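Local coordinates for protein 2-nitropropane dioxygenase (Streptomyces ansochromogenes, PDB 3BW2) that probably oxidises alkyl nitronates such as propionate 3-nitronate with molecular oxygen, working as an FMN-dependent nitronate monooxygenase built on a TIM barrel, at residues D167-Q172 and I209-A214; S127-V132 and L149-T154. One frame throughout, in Å; residues are numbered along the deposited sequence.

Contact 1 of 2, residues D167-Q172 and I209-A214; sequences DAVIAQ and IPVVAA. With FMN (flavin mononucleotide), chain B.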
# COMPACT_ATOMS: atom_id res chain seq x y z
N ASP A 167 7.47 -2.37 -24.12
CA ASP A 167 8.12 -3.64 -23.77
C ASP A 167 7.83 -4.11 -22.35
O ASP A 167 7.82 -5.31 -22.08
CB ASP A 167 9.63 -3.53 -23.96
CG ASP A 167 10.03 -3.32 -25.41
OD1 ASP A 167 9.88 -4.27 -26.20
OD2 ASP A 167 10.46 -2.20 -25.75
N ALA A 168 7.61 -3.18 -21.43
CA ALA A 168 7.34 -3.55 -20.05
C ALA A 168 6.64 -2.41 -19.34
O ALA A 168 6.73 -1.25 -19.75
CB ALA A 168 8.64 -3.86 -19.33
N VAL A 169 5.91 -2.75 -18.29
CA VAL A 169 5.19 -1.76 -17.52
C VAL A 169 5.79 -1.69 -16.12
O VAL A 169 6.17 -2.71 -15.55
CB VAL A 169 3.69 -2.11 -17.42
CG1 VAL A 169 3.51 -3.51 -16.83
CG2 VAL A 169 2.96 -1.07 -16.56
N ILE A 170 5.89 -0.48 -15.59
CA ILE A 170 6.40 -0.29 -14.24
C ILE A 170 5.19 -0.14 -13.34
O ILE A 170 4.48 0.86 -13.41
CB ILE A 170 7.25 0.99 -14.13
CG1 ILE A 170 8.44 0.92 -15.08
CG2 ILE A 170 7.72 1.17 -12.68
CD1 ILE A 170 9.17 2.25 -15.26
N ALA A 171 4.93 -1.14 -12.51
CA ALA A 171 3.79 -1.08 -11.59
C ALA A 171 4.26 -0.34 -10.35
O ALA A 171 4.95 -0.89 -9.50
CB ALA A 171 3.33 -2.50 -11.22
N GLN A 172 3.88 0.93 -10.26
CA GLN A 172 4.27 1.78 -9.14
C GLN A 172 3.16 1.83 -8.09
O GLN A 172 2.08 2.36 -8.35
CB GLN A 172 4.59 3.19 -9.64
CG GLN A 172 4.97 4.17 -8.54
CD GLN A 172 4.82 5.60 -8.99
OE1 GLN A 172 3.78 5.97 -9.55
NE2 GLN A 172 5.84 6.42 -8.74
N ILE A 209 3.02 -8.56 -20.71
CA ILE A 209 4.38 -8.05 -20.80
C ILE A 209 5.04 -8.04 -19.43
O ILE A 209 4.35 -8.08 -18.41
CB ILE A 209 4.40 -6.63 -21.40
CG1 ILE A 209 3.48 -5.71 -20.59
CG2 ILE A 209 3.95 -6.67 -22.85
CD1 ILE A 209 3.62 -4.24 -20.96
N PRO A 210 6.39 -8.00 -19.38
CA PRO A 210 7.16 -7.99 -18.13
C PRO A 210 6.76 -6.82 -17.23
O PRO A 210 6.43 -5.74 -17.71
CB PRO A 210 8.60 -7.86 -18.61
CG PRO A 210 8.57 -8.55 -19.94
CD PRO A 210 7.30 -8.02 -20.54
N VAL A 211 6.82 -7.04 -15.92
CA VAL A 211 6.45 -6.01 -14.96
C VAL A 211 7.61 -5.65 -14.03
O VAL A 211 8.28 -6.53 -13.48
CB VAL A 211 5.27 -6.47 -14.07
CG1 VAL A 211 4.95 -5.39 -13.03
CG2 VAL A 211 4.05 -6.77 -14.93
N VAL A 212 7.84 -4.35 -13.87
CA VAL A 212 8.89 -3.86 -12.99
C VAL A 212 8.13 -3.27 -11.80
O VAL A 212 7.35 -2.34 -11.95
CB VAL A 212 9.74 -2.77 -13.67
CG1 VAL A 212 10.76 -2.20 -12.69
CG2 VAL A 212 10.46 -3.37 -14.88
N ALA A 213 8.36 -3.84 -10.61
CA ALA A 213 7.69 -3.38 -9.40
C ALA A 213 8.41 -2.20 -8.76
O ALA A 213 9.63 -2.20 -8.63
CB ALA A 213 7.59 -4.54 -8.40
N ALA A 214 7.64 -1.19 -8.35
CA ALA A 214 8.22 -0.00 -7.72
C ALA A 214 7.39 0.55 -6.56
O ALA A 214 6.15 0.63 -6.64
CB ALA A 214 8.41 1.09 -8.77
N1 FMN B . 10.01 8.61 -11.57
C2 FMN B . 10.12 9.00 -12.91
O2 FMN B . 9.64 8.31 -13.80
N3 FMN B . 10.79 10.17 -13.25
C4 FMN B . 11.37 11.00 -12.31
O4 FMN B . 11.97 12.04 -12.66
C4A FMN B . 11.29 10.61 -10.94
N5 FMN B . 11.88 11.38 -9.94
C5A FMN B . 11.83 11.00 -8.60
C6 FMN B . 12.47 11.81 -7.62
C7 FMN B . 12.46 11.47 -6.22
C7M FMN B . 13.75 11.89 -5.48
C8 FMN B . 11.80 10.23 -5.90
C8M FMN B . 12.23 9.34 -4.73
C9 FMN B . 11.13 9.42 -6.87
C9A FMN B . 11.15 9.80 -8.23
N10 FMN B . 10.52 9.02 -9.23
C10 FMN B . 10.59 9.40 -10.59
C1' FMN B . 9.63 7.83 -8.86
C2' FMN B . 10.46 6.54 -9.04
O2' FMN B . 10.42 6.17 -10.41
C3' FMN B . 9.89 5.33 -8.23
O3' FMN B . 8.54 5.16 -8.67
C4' FMN B . 9.88 5.53 -6.71
O4' FMN B . 11.16 6.04 -6.33
C5' FMN B . 9.62 4.18 -5.97
O5' FMN B . 9.61 4.34 -4.53
P FMN B . 10.90 4.26 -3.52
O1P FMN B . 11.47 3.24 -4.44
O2P FMN B . 9.79 3.95 -2.52
O3P FMN B . 11.11 5.71 -3.90
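V169 and A171 zip strand 168-172 to strand 211-214 in parallel, the two axes 4.6 Å apart and 21° off exact alignment, through a ladder of four backbone hydrogen bonds. V169 N gives to P210 O, V169 O takes V212 N at 2.9 Å, A171 N gives to V212 O and A171 O takes A214 N.

On the face carrying V169 and A171, the valines V169 and V211 stand side by side, CG1 of V169 meeting CG2 of V211 at 3.8 Å. V211 sends its other branch, CG1, diagonally across to the CB of A171 on the neighbouring strand, because that methyl lies anti to the backbone N (chi1 178°). On the other face I170 rests its CG2 on the CB of A214 at 4.0 Å.

Beyond them Q172 reaches out on an extended chain, and its NE2 donates to the ribityl O3' of FMN at 3.0 Å. The amide is fixed at both ends, since NE2 also gives to H179 O while OE1 accepts from G181 N. With the amide cut back to an alanine, O3' would probably lose this donor, and H179 O and G181 N their side-chain partner.

Helix 196-206 packs over the V169 and V211 face through L200 and V203, while strands 147-152 and 233-236 flank the pair in the barrel sheet.

Contact 2 of 2, residues S127-V132 and L149-T154; sequences SFHFGV and LVTATT. With FMN (flavin mononucleotide), chain B.
S127 and F128 lie against L149 and V150 where two neighbouring parallel strands of the TIM barrel meet, the outer members of a beta-alpha-beta unit whose helix is 135-143. The tight part is at the start. F128 N donates to L149 O at 2.9 Å, tilted 25° from the carbonyl plane, and the same oxygen receives a CA-H contact from S127. It also sits at the edge of the F128 ring, near CD2. That ring is swung beside its own backbone N (chi1 -62°), which brings CD2 within 4.1 Å of CG2 of V150. On the opposite face of the sheet the CB atoms of S127 and L149 are 3.9 Å apart, and the S127 hydroxyl is hydrogen-bonded to ND2 of N68, a residue that binds FMN.

Further on, the strands splay. The bond from T151 N to F128 O is weak at 3.4 Å, and past it the direct backbone pairing gives way to a bridging water, which accepts from G131 N and donates to T151 O. V150 still follows the departing loop, its CG1 lying 3.3 Å from G131 O and touching CG2 of V132.

H129 turns into the flavin pocket. Over one face of its imidazole comes the O2 carbonyl of FMN, with C2 offset toward the rim, and the imidazole turns its edge to F130, with ND1 over the centre of one face of the F130 ring. At the imidazole edge, in the ring plane, T151 OG1 stands 3.5 Å from CD2 of H129, and that same carbon is 3.1 Å from FMN O2.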
# COMPACT_ATOMS: atom_id res chain seq x y z
N SER A 127 12.16 5.22 -20.42
CA SER A 127 10.91 5.04 -19.68
C SER A 127 10.14 6.36 -19.73
O SER A 127 10.73 7.42 -19.91
CB SER A 127 11.18 4.62 -18.23
OG SER A 127 11.84 5.64 -17.50
N PHE A 128 8.83 6.28 -19.58
CA PHE A 128 7.98 7.46 -19.63
C PHE A 128 7.16 7.59 -18.35
O PHE A 128 6.74 6.59 -17.78
CB PHE A 128 7.03 7.37 -20.83
CG PHE A 128 7.73 7.32 -22.16
CD1 PHE A 128 7.95 8.48 -22.88
CD2 PHE A 128 8.18 6.11 -22.67
CE1 PHE A 128 8.62 8.44 -24.11
CE2 PHE A 128 8.85 6.06 -23.90
CZ PHE A 128 9.06 7.23 -24.62
N HIS A 129 6.94 8.82 -17.92
CA HIS A 129 6.16 9.08 -16.71
C HIS A 129 5.05 10.07 -17.01
O HIS A 129 5.19 10.91 -17.91
CB HIS A 129 7.08 9.63 -15.61
CG HIS A 129 6.68 9.22 -14.22
ND1 HIS A 129 6.31 10.13 -13.25
CD2 HIS A 129 6.59 8.00 -13.65
CE1 HIS A 129 6.03 9.48 -12.13
NE2 HIS A 129 6.18 8.19 -12.35
N PHE A 130 3.95 9.96 -16.28
CA PHE A 130 2.78 10.84 -16.42
C PHE A 130 1.95 10.55 -17.66
O PHE A 130 1.37 11.46 -18.27
CB PHE A 130 3.21 12.31 -16.43
CG PHE A 130 3.91 12.76 -15.17
CD1 PHE A 130 3.32 12.59 -13.92
CD2 PHE A 130 5.15 13.38 -15.24
CE1 PHE A 130 3.96 13.04 -12.76
CE2 PHE A 130 5.80 13.83 -14.09
CZ PHE A 130 5.19 13.66 -12.84
N GLY A 131 1.89 9.28 -18.05
CA GLY A 131 1.11 8.93 -19.22
C GLY A 131 1.76 7.92 -20.14
O GLY A 131 2.79 7.34 -19.80
N VAL A 132 1.15 7.72 -21.30
CA VAL A 132 1.63 6.77 -22.30
C VAL A 132 1.88 7.46 -23.64
O VAL A 132 1.05 8.24 -24.11
CB VAL A 132 0.60 5.65 -22.54
CG1 VAL A 132 1.20 4.56 -23.41
CG2 VAL A 132 0.11 5.09 -21.22
N LEU A 149 9.72 1.39 -21.43
CA LEU A 149 9.01 1.14 -20.18
C LEU A 149 8.07 2.31 -19.90
O LEU A 149 8.37 3.45 -20.25
CB LEU A 149 9.99 1.01 -19.01
CG LEU A 149 10.76 -0.30 -18.82
CD1 LEU A 149 11.52 -0.68 -20.07
CD2 LEU A 149 11.71 -0.13 -17.65
N VAL A 150 6.94 2.02 -19.26
CA VAL A 150 5.96 3.04 -18.91
C VAL A 150 5.34 2.72 -17.55
O VAL A 150 5.00 1.57 -17.27
CB VAL A 150 4.82 3.12 -19.95
CG1 VAL A 150 3.84 4.22 -19.55
CG2 VAL A 150 5.38 3.39 -21.34
N THR A 151 5.19 3.74 -16.71
CA THR A 151 4.59 3.53 -15.39
C THR A 151 3.06 3.47 -15.46
O THR A 151 2.43 4.18 -16.24
CB THR A 151 4.98 4.66 -14.41
OG1 THR A 151 6.37 4.53 -14.06
CG2 THR A 151 4.13 4.59 -13.13
N ALA A 152 2.49 2.61 -14.62
CA ALA A 152 1.04 2.45 -14.50
C ALA A 152 0.76 2.30 -13.01
O ALA A 152 1.56 1.70 -12.30
CB ALA A 152 0.57 1.21 -15.25
N THR A 153 -0.35 2.84 -12.53
CA THR A 153 -0.68 2.74 -11.11
C THR A 153 -1.93 1.90 -10.86
O THR A 153 -2.31 1.66 -9.70
CB THR A 153 -0.88 4.14 -10.49
OG1 THR A 153 -2.00 4.79 -11.09
CG2 THR A 153 0.38 5.00 -10.71
N THR A 154 -2.57 1.45 -11.94
CA THR A 154 -3.77 0.62 -11.88
C THR A 154 -3.71 -0.42 -12.99
O THR A 154 -2.94 -0.27 -13.95
CB THR A 154 -5.06 1.44 -12.12
OG1 THR A 154 -5.03 1.96 -13.46
CG2 THR A 154 -5.17 2.58 -11.13
N1 FMN B . 10.01 8.61 -11.57
C2 FMN B . 10.12 9.00 -12.91
O2 FMN B . 9.64 8.31 -13.80
N3 FMN B . 10.79 10.17 -13.25
C4 FMN B . 11.37 11.00 -12.31
O4 FMN B . 11.97 12.04 -12.66
C4A FMN B . 11.29 10.61 -10.94
N5 FMN B . 11.88 11.38 -9.94
C5A FMN B . 11.83 11.00 -8.60
C6 FMN B . 12.47 11.81 -7.62
C7 FMN B . 12.46 11.47 -6.22
C7M FMN B . 13.75 11.89 -5.48
C8 FMN B . 11.80 10.23 -5.90
C8M FMN B . 12.23 9.34 -4.73
C9 FMN B . 11.13 9.42 -6.87
C9A FMN B . 11.15 9.80 -8.23
N10 FMN B . 10.52 9.02 -9.23
C10 FMN B . 10.59 9.40 -10.59
C1' FMN B . 9.63 7.83 -8.86
C2' FMN B . 10.46 6.54 -9.04
O2' FMN B . 10.42 6.17 -10.41
C3' FMN B . 9.89 5.33 -8.23
O3' FMN B . 8.54 5.16 -8.67
C4' FMN B . 9.88 5.53 -6.71
O4' FMN B . 11.16 6.04 -6.33
C5' FMN B . 9.62 4.18 -5.97
O5' FMN B . 9.61 4.34 -4.53
P FMN B . 10.90 4.26 -3.52
O1P FMN B . 11.47 3.24 -4.44
O2P FMN B . 9.79 3.95 -2.52
O3P FMN B . 11.11 5.71 -3.90
O HOH W 1 3.03 7.25 -16.02

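Along the chain from the N terminus, contact 2 comes first: strand 125-129 runs out through its loop, helix 135-143 brings the chain back, and strand 147-152 closes the unit. Only then does contact 1 open, with a longer excursion through strand 178-179 and helix 196-206 before strand 211-214 returns. The two loops are therefore in series, neither nesting nor crossing. What joins them is the shared border of strands 147-152 and 168-172, where I170 N lies 2.8 Å from V150 O, probably a hydrogen bond. Together they make four consecutive strands of the barrel wall, and both reach FMN, contact 2 at the flavin ring and contact 1 at the ribityl chain.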